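Local coordinates for protein superoxide dismutase (Acidilobus saccharovorans, PDB 4FFK) that catalyses the dismutation of superoxide to molecular oxygen and hydrogen peroxide, as an iron-dependent enzyme of the iron/manganese superoxide dismutase family, at residues G122-D125 / K126-L130; F131-A134 / A135-V138; S198-D201 / L202-W205; A210-Q213 / K214-T218; L94-L97 / N98-P101. One frame throughout, in Å; residues are numbered along the deposited sequence.

Interaction 1 (G122-D125 / K126-L130); sequences GSFD and KFKKL
Ser123 and Lys126 meet at the start of helix 124-136, where Ser123 holds the N-cap position and the chain runs from an extended serine straight into helical turns. The first i to i+4 bonds follow at once: Phe127 N donates to Ser123 O, Lys128 N to Phe124 O over 2.7 Å, and Lys129 N to Asp125 O. Just before the cap, Gly122 has a positive phi, at which a CB would press on the preceding carbonyl oxygen and crowd Lys126 CD. Ser123 turns its hydroxyl between its own N and carbonyl carbon (chi1 58°), and there OG accepts from Lys126 N at 3.0 Å, a fairly straight capping bond of 159°. The aliphatic part of Lys126 folds past the same oxygen, Lys126 CG lying 3.3 Å from Ser123 OG, while its ammonium group travels on to Leu66 O of the second subunit. The rings of Phe124 and Phe127 meet obliquely, planes at 47°; Phe124 CE1 comes to the edge of the Phe127 ring, near its plane, 3.8 Å from Phe127 CD2. Lys128 CB sits over one face of the Phe124 ring, toward its rim, and Lys128 CD approaches Phe124 CE2 to 4.1 Å. Beyond this turn Lys128 also makes a cation-pi contact with Trp200. Phe127 touches Ile117 of helix 111-121 and Ile157 of strand 155-161, whereas Phe124 rests on the loop residues Thr108 and Pro109.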
loop_
_atom_site.group_PDB
_atom_site.type_symbol
_atom_site.label_atom_id
_atom_site.label_comp_id
_atom_site.label_asym_id
_atom_site.label_seq_id
_atom_site.Cartn_x
_atom_site.Cartn_y
_atom_site.Cartn_z
ATOM N N GLY A 122 27.440 -13.266 4.645
ATOM C CA GLY A 122 28.265 -14.474 4.601
ATOM C C GLY A 122 29.325 -14.363 3.532
ATOM O O GLY A 122 30.509 -14.669 3.783
ATOM N N SER A 123 28.905 -13.940 2.336
ATOM C CA SER A 123 29.790 -13.780 1.183
ATOM C C SER A 123 29.145 -12.817 0.240
ATOM O O SER A 123 27.928 -12.643 0.298
ATOM C CB SER A 123 29.976 -15.115 0.452
ATOM O OG SER A 123 28.737 -15.636 0.019
ATOM N N PHE A 124 29.944 -12.229 -0.655
ATOM C CA PHE A 124 29.374 -11.455 -1.733
ATOM C C PHE A 124 28.362 -12.231 -2.576
ATOM O O PHE A 124 27.321 -11.677 -2.984
ATOM C CB PHE A 124 30.416 -10.820 -2.626
ATOM C CG PHE A 124 29.808 -9.915 -3.638
ATOM C CD1 PHE A 124 29.236 -8.702 -3.231
ATOM C CD2 PHE A 124 29.722 -10.284 -4.978
ATOM C CE1 PHE A 124 28.638 -7.847 -4.168
ATOM C CE2 PHE A 124 29.107 -9.421 -5.913
ATOM C CZ PHE A 124 28.579 -8.208 -5.499
ATOM N N ASP A 125 28.648 -13.505 -2.844
ATOM C CA ASP A 125 27.744 -14.315 -3.668
ATOM C C ASP A 125 26.393 -14.585 -3.001
ATOM O O ASP A 125 25.355 -14.558 -3.664
ATOM C CB ASP A 125 28.434 -15.626 -4.136
ATOM C CG ASP A 125 29.496 -15.374 -5.207
ATOM O OD1 ASP A 125 29.406 -14.371 -5.949
ATOM O OD2 ASP A 125 30.457 -16.173 -5.305
ATOM N N LYS A 126 26.397 -14.828 -1.691
ATOM C CA LYS A 126 25.158 -15.013 -0.958
ATOM C C LYS A 126 24.368 -13.688 -0.926
ATOM O O LYS A 126 23.172 -13.708 -1.127
ATOM C CB LYS A 126 25.390 -15.542 0.447
ATOM C CG LYS A 126 25.773 -17.005 0.527
ATOM C CD LYS A 126 26.390 -17.281 1.898
ATOM C CE LYS A 126 26.745 -18.744 2.055
ATOM N NZ LYS A 126 25.710 -19.412 2.886
ATOM N N PHE A 127 25.060 -12.579 -0.730
ATOM C CA PHE A 127 24.415 -11.265 -0.768
ATOM C C PHE A 127 23.855 -11.028 -2.163
ATOM O O PHE A 127 22.660 -10.751 -2.338
ATOM C CB PHE A 127 25.379 -10.176 -0.457
ATOM C CG PHE A 127 24.908 -8.821 -0.921
ATOM C CD1 PHE A 127 23.836 -8.169 -0.270
ATOM C CD2 PHE A 127 25.473 -8.224 -2.045
ATOM C CE1 PHE A 127 23.411 -6.899 -0.725
ATOM C CE2 PHE A 127 25.075 -6.972 -2.487
ATOM C CZ PHE A 127 24.003 -6.308 -1.821
ATOM N N LYS A 128 24.718 -11.154 -3.158
ATOM C CA LYS A 128 24.289 -10.975 -4.549
ATOM C C LYS A 128 23.038 -11.783 -4.908
ATOM O O LYS A 128 22.089 -11.288 -5.588
ATOM C CB LYS A 128 25.449 -11.268 -5.503
ATOM C CG LYS A 128 25.006 -11.233 -6.938
ATOM C CD LYS A 128 26.177 -11.443 -7.875
ATOM C CE LYS A 128 25.677 -11.565 -9.326
ATOM N NZ LYS A 128 26.796 -11.204 -10.247
ATOM N N LYS A 129 23.019 -13.040 -4.503
ATOM C CA LYS A 129 21.861 -13.860 -4.711
ATOM C C LYS A 129 20.632 -13.357 -3.998
ATOM O O LYS A 129 19.547 -13.359 -4.549
ATOM C CB LYS A 129 22.149 -15.245 -4.214
ATOM C CG LYS A 129 20.961 -16.177 -4.097
ATOM C CD LYS A 129 20.461 -16.567 -5.421
ATOM C CE LYS A 129 19.287 -17.522 -5.242
ATOM N NZ LYS A 129 18.276 -17.254 -6.325
ATOM N N LEU A 130 20.785 -12.965 -2.748
ATOM C CA LEU A 130 19.595 -12.577 -2.006
ATOM C C LEU A 130 19.171 -11.206 -2.522
ATOM O O LEU A 130 18.002 -10.970 -2.695
ATOM C CB LEU A 130 19.901 -12.471 -0.533
ATOM C CG LEU A 130 18.806 -12.073 0.465
ATOM C CD1 LEU A 130 17.617 -13.031 0.410
ATOM C CD2 LEU A 130 19.422 -11.999 1.894
#

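Interaction 2 (F131-A134 / A135-V138)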
loop_
_atom_site.group_PDB
_atom_site.type_symbol
_atom_site.label_atom_id
_atom_site.label_comp_id
_atom_site.label_asym_id
_atom_site.label_seq_id
_atom_site.Cartn_x
_atom_site.Cartn_y
_atom_site.Cartn_z
ATOM N N PHE A 131 20.127 -10.326 -2.736
ATOM C CA PHE A 131 19.786 -8.993 -3.227
ATOM C C PHE A 131 19.123 -9.047 -4.605
ATOM O O PHE A 131 18.086 -8.392 -4.850
ATOM C CB PHE A 131 20.995 -8.127 -3.292
ATOM C CG PHE A 131 20.664 -6.675 -3.533
ATOM C CD1 PHE A 131 20.717 -6.133 -4.788
ATOM C CD2 PHE A 131 20.197 -5.879 -2.477
ATOM C CE1 PHE A 131 20.396 -4.748 -4.982
ATOM C CE2 PHE A 131 19.865 -4.517 -2.707
ATOM C CZ PHE A 131 20.000 -3.988 -3.941
ATOM N N GLY A 132 19.714 -9.826 -5.515
ATOM C CA GLY A 132 19.090 -10.094 -6.804
ATOM C C GLY A 132 17.698 -10.626 -6.692
ATOM O O GLY A 132 16.776 -10.203 -7.421
ATOM N N ASP A 133 17.482 -11.578 -5.786
ATOM C CA ASP A 133 16.164 -12.101 -5.625
ATOM C C ASP A 133 15.212 -11.052 -5.044
ATOM O O ASP A 133 14.039 -11.014 -5.436
ATOM C CB ASP A 133 16.146 -13.306 -4.721
ATOM C CG ASP A 133 16.709 -14.561 -5.389
ATOM O OD1 ASP A 133 17.000 -14.526 -6.610
ATOM O OD2 ASP A 133 16.803 -15.586 -4.668
ATOM N N ALA A 134 15.722 -10.183 -4.178
ATOM C CA ALA A 134 14.874 -9.138 -3.552
ATOM C C ALA A 134 14.422 -8.208 -4.684
ATOM O O ALA A 134 13.242 -7.826 -4.734
ATOM C CB ALA A 134 15.668 -8.331 -2.476
ATOM N N ALA A 135 15.320 -7.908 -5.604
ATOM C CA ALA A 135 14.986 -6.985 -6.728
ATOM C C ALA A 135 14.012 -7.673 -7.668
ATOM O O ALA A 135 13.038 -7.088 -8.152
ATOM C CB ALA A 135 16.238 -6.598 -7.446
ATOM N N LYS A 136 14.302 -8.930 -7.996
ATOM C CA LYS A 136 13.522 -9.613 -9.001
ATOM C C LYS A 136 12.123 -9.858 -8.456
ATOM O O LYS A 136 11.174 -9.969 -9.215
ATOM C CB LYS A 136 14.189 -10.951 -9.374
ATOM C CG LYS A 136 15.415 -10.784 -10.228
ATOM C CD LYS A 136 16.219 -12.113 -10.181
ATOM C CE LYS A 136 17.643 -11.743 -10.643
ATOM N NZ LYS A 136 18.369 -13.035 -10.896
ATOM N N ASN A 137 11.998 -9.937 -7.124
ATOM C CA ASN A 137 10.773 -10.280 -6.520
ATOM C C ASN A 137 10.081 -9.113 -5.842
ATOM O O ASN A 137 9.206 -9.326 -4.998
ATOM C CB ASN A 137 10.951 -11.447 -5.552
ATOM C CG ASN A 137 11.225 -12.716 -6.317
ATOM O OD1 ASN A 137 10.321 -13.245 -6.923
ATOM N ND2 ASN A 137 12.489 -13.098 -6.415
ATOM N N VAL A 138 10.434 -7.910 -6.273
ATOM C CA VAL A 138 9.565 -6.788 -5.914
ATOM C C VAL A 138 8.258 -7.046 -6.642
ATOM O O VAL A 138 8.240 -7.298 -7.890
ATOM C CB VAL A 138 10.184 -5.496 -6.365
ATOM C CG1 VAL A 138 9.010 -4.416 -6.303
ATOM C CG2 VAL A 138 11.372 -5.154 -5.500
HETATM O O HOH W 1 19.021 -13.726 -8.117
#
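Asp133 O is gripped twice by Asn137, the residue at which the chain leaves helix 124-136. The backbone N of Asn137 reaches it at 2.9 Å, and Asn137 ND2 comes to the same Asp133 O at 2.8 Å from the opposite face of the carbonyl plane. Asn137 CG stands beside its own backbone N (chi1 -71°), which folds the amide back over the last turn with the acceptor close to the amide plane. A weak bond of 3.4 Å also runs from Asn137 N to Ala134 O. Further back, Lys136 N donates to Gly132 O at 2.8 Å, and the extended Lys136 chain passes over that carbonyl, with CG 3.2 Å from Gly132 O. A water links the two charged ends: it donates to Asp133 OD1 at 2.6 Å and accepts from Lys136 NZ at 2.9 Å. Each end also has a salt-bridge partner, Lys129 for Asp133 and Asp197 of helix 192-199 for Lys136. With the amide of Asn137 gone, as in an alanine here, Asp133 O would probably keep just the backbone donor of its two main bonds. Asn137 O in turn accepts from Arg76 of the second subunit. The chemistry is thus that of a helix C-terminus closed by a side-chain amide, with the opposite charges of Asp133 and Lys136 joined through water, probably easing each other's charge.

Interaction 3 (S198-D201 / L202-W205)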
loop_
_atom_site.group_PDB
_atom_site.type_symbol
_atom_site.label_atom_id
_atom_site.label_comp_id
_atom_site.label_asym_id
_atom_site.label_seq_id
_atom_site.Cartn_x
_atom_site.Cartn_y
_atom_site.Cartn_z
ATOM N N SER A 198 22.514 -8.256 -14.946
ATOM C CA SER A 198 23.537 -7.458 -15.620
ATOM C C SER A 198 23.869 -6.187 -14.873
ATOM O O SER A 198 24.975 -5.674 -14.935
ATOM C CB SER A 198 23.124 -7.075 -17.054
ATOM O OG SER A 198 22.397 -8.090 -17.697
ATOM N N TRP A 199 22.877 -5.663 -14.152
ATOM C CA TRP A 199 23.077 -4.428 -13.435
ATOM C C TRP A 199 24.243 -4.529 -12.468
ATOM O O TRP A 199 24.958 -3.565 -12.262
ATOM C CB TRP A 199 21.746 -4.056 -12.732
ATOM C CG TRP A 199 21.898 -2.996 -11.668
ATOM C CD1 TRP A 199 21.871 -1.622 -11.836
ATOM C CD2 TRP A 199 22.037 -3.228 -10.279
ATOM N NE1 TRP A 199 22.039 -1.016 -10.615
ATOM C CE2 TRP A 199 22.124 -1.973 -9.647
ATOM C CE3 TRP A 199 22.122 -4.385 -9.493
ATOM C CZ2 TRP A 199 22.289 -1.825 -8.234
ATOM C CZ3 TRP A 199 22.312 -4.242 -8.112
ATOM C CH2 TRP A 199 22.376 -2.955 -7.493
ATOM N N TRP A 200 24.494 -5.725 -11.945
ATOM C CA TRP A 200 25.692 -5.981 -11.120
ATOM C C TRP A 200 26.973 -5.446 -11.702
ATOM O O TRP A 200 27.838 -4.960 -10.957
ATOM C CB TRP A 200 25.837 -7.467 -10.778
ATOM C CG TRP A 200 24.733 -7.926 -9.848
ATOM C CD1 TRP A 200 23.589 -8.507 -10.205
ATOM C CD2 TRP A 200 24.652 -7.710 -8.435
ATOM N NE1 TRP A 200 22.803 -8.751 -9.107
ATOM C CE2 TRP A 200 23.420 -8.230 -8.009
ATOM C CE3 TRP A 200 25.469 -7.068 -7.508
ATOM C CZ2 TRP A 200 23.016 -8.187 -6.682
ATOM C CZ3 TRP A 200 25.081 -7.050 -6.176
ATOM C CH2 TRP A 200 23.872 -7.598 -5.788
ATOM N N ASP A 201 27.073 -5.490 -13.026
ATOM C CA ASP A 201 28.307 -5.055 -13.717
ATOM C C ASP A 201 28.462 -3.558 -13.824
ATOM O O ASP A 201 29.486 -3.065 -14.322
ATOM C CB ASP A 201 28.367 -5.662 -15.113
ATOM C CG ASP A 201 28.400 -7.174 -15.061
ATOM O OD1 ASP A 201 28.931 -7.686 -14.070
ATOM O OD2 ASP A 201 27.873 -7.837 -15.967
ATOM N N LEU A 202 27.423 -2.825 -13.411
ATOM C CA LEU A 202 27.474 -1.380 -13.450
ATOM C C LEU A 202 27.731 -0.779 -12.100
ATOM O O LEU A 202 27.956 0.427 -11.984
ATOM C CB LEU A 202 26.148 -0.857 -13.975
ATOM C CG LEU A 202 25.837 -1.149 -15.438
ATOM C CD1 LEU A 202 24.622 -0.409 -15.822
ATOM C CD2 LEU A 202 27.042 -0.649 -16.287
ATOM N N ILE A 203 27.685 -1.595 -11.058
ATOM C CA ILE A 203 27.742 -1.002 -9.713
ATOM C C ILE A 203 29.044 -0.263 -9.500
ATOM O O ILE A 203 30.135 -0.825 -9.679
ATOM C CB ILE A 203 27.478 -2.023 -8.591
ATOM C CG1 ILE A 203 26.048 -2.523 -8.706
ATOM C CG2 ILE A 203 27.625 -1.367 -7.206
ATOM C CD1 ILE A 203 25.821 -3.845 -8.066
ATOM N N ASN A 204 28.918 1.018 -9.202
ATOM C CA ASN A 204 30.004 1.758 -8.634
ATOM C C ASN A 204 30.171 1.464 -7.145
ATOM O O ASN A 204 29.619 2.138 -6.257
ATOM C CB ASN A 204 29.857 3.223 -8.947
ATOM C CG ASN A 204 31.057 4.013 -8.502
ATOM O OD1 ASN A 204 31.194 5.148 -8.861
ATOM N ND2 ASN A 204 31.886 3.423 -7.666
ATOM N N TRP A 205 30.975 0.455 -6.853
ATOM C CA TRP A 205 31.191 0.065 -5.464
ATOM C C TRP A 205 31.934 1.103 -4.603
ATOM O O TRP A 205 31.900 1.030 -3.365
ATOM C CB TRP A 205 31.824 -1.330 -5.356
ATOM C CG TRP A 205 30.865 -2.408 -5.629
ATOM C CD1 TRP A 205 30.814 -3.189 -6.744
ATOM C CD2 TRP A 205 29.776 -2.834 -4.791
ATOM N NE1 TRP A 205 29.789 -4.091 -6.646
ATOM C CE2 TRP A 205 29.125 -3.893 -5.464
ATOM C CE3 TRP A 205 29.275 -2.407 -3.543
ATOM C CZ2 TRP A 205 27.988 -4.538 -4.944
ATOM C CZ3 TRP A 205 28.183 -3.079 -3.001
ATOM C CH2 TRP A 205 27.547 -4.128 -3.706
HETATM O O HOH W 2 28.802 -6.216 -8.674
#
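Ile203 sets CG1 beside its backbone N (chi1 -65°) and stretches on to CD1, while Trp199 swings its indole the other way, CG opposite its N (chi1 165°); the two choices bring the methyl over the indole. Ile203 CD1 lies 3.8 Å from the centroid of the six-membered ring of Trp199, 23° off the normal, a CH-pi contact. The same methyl also meets Trp200, where Ile203 CD1 is 3.3 Å from Trp200 CE3, and so fills the corner between two indoles. Trp199 CZ3 in turn stands over a face of the Trp200 ring. Trp205 joins at the edge, its CZ2 4.0 Å from Trp200 CZ3, and its own face carries Ile203 CG2. The backbone turns tightly here: Leu202 N donates to Trp199 O at 2.8 Å from above the carbonyl plane, and Ile203 N reaches Trp200 O only weakly, at 3.4 Å. A water donates a hydrogen bond to Trp200 O at 2.8 Å and accepts from Trp205 NE1 at 3.1 Å, lying in plane at the edges of both indoles. Were the indole of Trp199 cut back to an alanine, a gap would probably open next to Ile203 CD1. Trp199 and Ile203 both rest on Leu175 of strand 172-178. The contact is therefore largely apolar and aromatic, with a water bridging Trp200 O and Trp205 NE1, which also bonds weakly to Gly107 O.

Interaction 4 (A210-Q213 / K214-T218); sequences ARYQ and KALNT
The last turns of helix 205-216 and the exit from it hold this contact, centred on Tyr212 and Leu216 one turn apart, in the C-terminal part of the iron superoxide dismutase fold. Regular i to i+4 bonds carry the helix to its end: Lys214 N donates to Ala210 O almost straight (176°), Ala215 N to Arg211 O, and Leu216 N to Tyr212 O. Tyr212 CG lies opposite its backbone N (chi1 173°), which puts one face of the ring where Leu216, one turn on, can cross it. Leu216 CD1 sits over that face, 3.8 Å from the Tyr212 ring centroid and 21° off the normal, a CH-pi contact, and touches Tyr212 CE1 at 3.6 Å. The other branch, Leu216 CD2, comes near the phenol oxygen, 3.8 Å from Tyr212 OH. Tyr212 also packs on Ala112, Ile113 and Ala116 of helix 111-121, while Ala215 lies against Ile172 and Leu174 of strand 172-178. Arg211 points away from this turn to a salt bridge with Asp207 and a hydrogen bond from NE to Leu221 O of the second subunit; Gln213 NE2 is held by Glu209. Asn217 is the first residue to leave helical geometry, its N still bonding to Gln213 O at 3.2 Å. Beyond it Thr218 turns back, and Ala215 O accepts twice, from Thr218 N at 3.1 Å and from Thr218 OG1 at 2.8 Å.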
loop_
_atom_site.group_PDB
_atom_site.type_symbol
_atom_site.label_atom_id
_atom_site.label_comp_id
_atom_site.label_asym_id
_atom_site.label_seq_id
_atom_site.Cartn_x
_atom_site.Cartn_y
_atom_site.Cartn_z
ATOM N N ALA A 210 31.619 4.920 -0.282
ATOM C CA ALA A 210 31.683 6.294 0.228
ATOM C C ALA A 210 30.401 6.592 1.003
ATOM O O ALA A 210 30.419 7.243 2.050
ATOM C CB ALA A 210 31.848 7.304 -0.896
ATOM N N ARG A 211 29.280 6.102 0.472
ATOM C CA ARG A 211 28.003 6.327 1.157
ATOM C C ARG A 211 27.985 5.569 2.472
ATOM O O ARG A 211 27.541 6.072 3.481
ATOM C CB ARG A 211 26.836 5.893 0.279
ATOM C CG ARG A 211 25.463 6.330 0.850
ATOM C CD ARG A 211 24.361 6.450 -0.244
ATOM N NE ARG A 211 24.715 7.380 -1.331
ATOM C CZ ARG A 211 25.312 6.991 -2.471
ATOM N NH1 ARG A 211 25.618 5.705 -2.668
ATOM N NH2 ARG A 211 25.606 7.876 -3.395
ATOM N N TYR A 212 28.494 4.357 2.454
ATOM C CA TYR A 212 28.524 3.544 3.620
ATOM C C TYR A 212 29.429 4.169 4.681
ATOM O O TYR A 212 29.090 4.144 5.856
ATOM C CB TYR A 212 28.988 2.165 3.239
ATOM C CG TYR A 212 29.233 1.238 4.367
ATOM C CD1 TYR A 212 30.462 0.621 4.515
ATOM C CD2 TYR A 212 28.241 0.947 5.293
ATOM C CE1 TYR A 212 30.688 -0.260 5.555
ATOM C CE2 TYR A 212 28.444 0.088 6.306
ATOM C CZ TYR A 212 29.682 -0.514 6.442
ATOM O OH TYR A 212 29.867 -1.371 7.461
ATOM N N GLN A 213 30.558 4.750 4.248
ATOM C CA GLN A 213 31.425 5.466 5.198
ATOM C C GLN A 213 30.665 6.599 5.872
ATOM O O GLN A 213 30.706 6.689 7.100
ATOM C CB GLN A 213 32.726 5.971 4.547
ATOM C CG GLN A 213 33.672 4.837 4.170
ATOM C CD GLN A 213 34.214 4.081 5.372
ATOM O OE1 GLN A 213 34.219 4.581 6.490
ATOM N NE2 GLN A 213 34.665 2.857 5.144
ATOM N N LYS A 214 30.001 7.436 5.068
ATOM C CA LYS A 214 29.109 8.500 5.562
ATOM C C LYS A 214 28.054 7.956 6.514
ATOM O O LYS A 214 27.813 8.544 7.571
ATOM C CB LYS A 214 28.398 9.229 4.429
ATOM C CG LYS A 214 29.095 10.430 3.856
ATOM C CD LYS A 214 29.651 10.109 2.489
ATOM C CE LYS A 214 28.879 10.777 1.374
ATOM N NZ LYS A 214 29.285 12.191 1.273
ATOM N N ALA A 215 27.416 6.847 6.139
ATOM C CA ALA A 215 26.393 6.213 6.996
ATOM C C ALA A 215 26.952 5.800 8.349
ATOM O O ALA A 215 26.331 6.035 9.390
ATOM C CB ALA A 215 25.755 5.010 6.309
ATOM N N LEU A 216 28.128 5.173 8.316
ATOM C CA LEU A 216 28.816 4.719 9.519
ATOM C C LEU A 216 29.096 5.852 10.506
ATOM O O LEU A 216 29.124 5.630 11.727
ATOM C CB LEU A 216 30.140 4.050 9.143
ATOM C CG LEU A 216 30.052 2.620 8.637
ATOM C CD1 LEU A 216 31.423 2.213 8.114
ATOM C CD2 LEU A 216 29.553 1.671 9.741
ATOM N N ASN A 217 29.283 7.050 9.961
ATOM C CA ASN A 217 29.564 8.277 10.723
ATOM C C ASN A 217 28.371 9.258 10.873
ATOM O O ASN A 217 28.553 10.439 11.186
ATOM C CB ASN A 217 30.766 9.000 10.090
ATOM C CG ASN A 217 32.104 8.534 10.667
ATOM O OD1 ASN A 217 32.385 7.326 10.813
ATOM N ND2 ASN A 217 32.948 9.510 11.006
ATOM N N THR A 218 27.155 8.781 10.620
ATOM C CA THR A 218 25.975 9.564 10.944
ATOM C C THR A 218 25.633 9.306 12.416
ATOM O O THR A 218 25.712 8.163 12.898
ATOM C CB THR A 218 24.761 9.210 10.081
ATOM O OG1 THR A 218 24.418 7.823 10.290
ATOM C CG2 THR A 218 25.051 9.483 8.610
#

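Interaction 5 (L94-L97 / N98-P101); sequences LYWL and NMAP
Asn98 N closes the end of helix 75-97, donating to Leu94 O at 2.8 Å and weakly to Tyr95 O, and Met99 N follows with a bond to Trp96 O at 3.2 Å whose donor stands above the carbonyl plane, so the last turn tightens as the chain passes into the loop. Met99 then folds back over the helix. Bent at its final torsion (chi3 -64°), the chain puts Met99 CE over one face of Tyr95, 3.8 Å from the ring centroid and 15° off the normal; this is a CH-pi contact. Met99 SD stands above the same Tyr95 face at 4.6 Å from that centroid, a Met-aromatic contact. The methyl also touches Trp96, Met99 CE lying 3.9 Å from Trp96 CE3, while Tyr95 CD1 packs on a face of that indole. On another side of the turn Asn98 lays its amide against Leu94, with Asn98 OD1 3.3 Å from Leu94 CG and ND2 3.5 Å from Leu94 CD1. The buried amide is well satisfied: Asn98 OD1 accepts from Ala176 N, and ND2 donates to Asp207 and to Leu174 O, tying the helix end to strand 172-178 and helix 205-216. Tyr95 OH bonds to Tyr195 OH, Trp96 NE1 to His48, and both rings meet the iron ligand His43. The side chain of Tyr95 is about 6 Å from the iron, and these aromatics form part of the second shell round the metal site of an iron superoxide dismutase.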
loop_
_atom_site.group_PDB
_atom_site.type_symbol
_atom_site.label_atom_id
_atom_site.label_comp_id
_atom_site.label_asym_id
_atom_site.label_seq_id
_atom_site.Cartn_x
_atom_site.Cartn_y
_atom_site.Cartn_z
ATOM N N LEU A 94 20.135 8.216 -6.101
ATOM C CA LEU A 94 20.978 7.112 -5.617
ATOM C C LEU A 94 21.288 6.146 -6.732
ATOM O O LEU A 94 22.475 5.804 -7.007
ATOM C CB LEU A 94 20.253 6.376 -4.493
ATOM C CG LEU A 94 20.976 5.215 -3.835
ATOM C CD1 LEU A 94 22.328 5.697 -3.311
ATOM C CD2 LEU A 94 20.111 4.694 -2.683
ATOM N N TYR A 95 20.241 5.667 -7.373
ATOM C CA TYR A 95 20.395 4.731 -8.467
ATOM C C TYR A 95 21.474 5.165 -9.479
ATOM O O TYR A 95 22.334 4.368 -9.801
ATOM C CB TYR A 95 19.075 4.648 -9.172
ATOM C CG TYR A 95 18.994 3.733 -10.336
ATOM C CD1 TYR A 95 18.609 4.218 -11.574
ATOM C CD2 TYR A 95 19.152 2.339 -10.167
ATOM C CE1 TYR A 95 18.462 3.397 -12.630
ATOM C CE2 TYR A 95 18.956 1.501 -11.224
ATOM C CZ TYR A 95 18.664 2.045 -12.459
ATOM O OH TYR A 95 18.486 1.234 -13.510
ATOM N N TRP A 96 21.401 6.394 -9.978
ATOM C CA TRP A 96 22.432 6.828 -10.968
ATOM C C TRP A 96 23.809 6.821 -10.389
ATOM O O TRP A 96 24.766 6.460 -11.102
ATOM C CB TRP A 96 22.158 8.225 -11.478
ATOM C CG TRP A 96 20.762 8.472 -11.876
ATOM C CD1 TRP A 96 19.956 9.469 -11.417
ATOM C CD2 TRP A 96 20.018 7.762 -12.848
ATOM N NE1 TRP A 96 18.771 9.445 -12.067
ATOM C CE2 TRP A 96 18.746 8.392 -12.929
ATOM C CE3 TRP A 96 20.266 6.638 -13.639
ATOM C CZ2 TRP A 96 17.742 7.932 -13.773
ATOM C CZ3 TRP A 96 19.266 6.195 -14.499
ATOM C CH2 TRP A 96 18.018 6.847 -14.540
ATOM N N LEU A 97 23.924 7.269 -9.144
ATOM C CA LEU A 97 25.219 7.407 -8.448
ATOM C C LEU A 97 25.841 6.045 -8.204
ATOM O O LEU A 97 27.093 5.873 -8.184
ATOM C CB LEU A 97 25.057 8.173 -7.141
ATOM C CG LEU A 97 24.749 9.673 -7.302
ATOM C CD1 LEU A 97 24.362 10.228 -5.922
ATOM C CD2 LEU A 97 25.999 10.468 -7.913
ATOM N N ASN A 98 24.989 5.055 -8.059
ATOM C CA ASN A 98 25.418 3.725 -7.771
ATOM C C ASN A 98 25.972 2.977 -8.994
ATOM O O ASN A 98 26.372 1.853 -8.867
ATOM C CB ASN A 98 24.220 2.891 -7.309
ATOM C CG ASN A 98 23.757 3.210 -5.896
ATOM O OD1 ASN A 98 22.590 2.950 -5.569
ATOM N ND2 ASN A 98 24.657 3.708 -5.034
ATOM N N MET A 99 25.867 3.571 -10.161
ATOM C CA MET A 99 26.348 2.967 -11.372
ATOM C C MET A 99 27.558 3.739 -11.946
ATOM O O MET A 99 27.811 4.927 -11.624
ATOM C CB MET A 99 25.246 2.856 -12.381
ATOM C CG MET A 99 24.182 1.849 -11.885
ATOM S SD MET A 99 22.918 1.603 -13.065
ATOM C CE MET A 99 22.111 3.236 -13.196
ATOM N N ALA A 100 28.320 3.027 -12.751
ATOM C CA ALA A 100 29.524 3.602 -13.352
ATOM C C ALA A 100 29.713 2.874 -14.666
ATOM O O ALA A 100 29.363 1.690 -14.771
ATOM C CB ALA A 100 30.752 3.423 -12.427
ATOM N N PRO A 101 30.267 3.578 -15.672
ATOM C CA PRO A 101 30.536 3.010 -16.999
ATOM C C PRO A 101 30.906 1.535 -16.941
ATOM O O PRO A 101 31.631 1.104 -15.996
ATOM C CB PRO A 101 31.724 3.833 -17.471
ATOM C CG PRO A 101 31.415 5.175 -16.948
ATOM C CD PRO A 101 30.853 4.924 -15.553
#

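In the fold
Interactions 1 and 2 lie in series on helix 124-136, one at its capped start near the surface, the other at its buried close, and both touch the second subunit. Interaction 3 is a core cluster whose indoles pack against both, through Phe124, Phe127 and Phe131. Its loop also runs beside interaction 5, where Asn204 N to Asn98 O and Leu202 O to Ala100 N are probable hydrogen bonds, joining the alpha-hairpin and C-terminal domains. Interaction 4, partly buried, meets interaction 5 through Arg211, which packs on Leu94 and Leu97. Capping and end-of-helix bonds mark interactions 1, 2 and 4, with a ring pair in 1 and a CH-pi contact in 4; aromatic and methyl contacts carry 3 and 5, the latter nearest the iron.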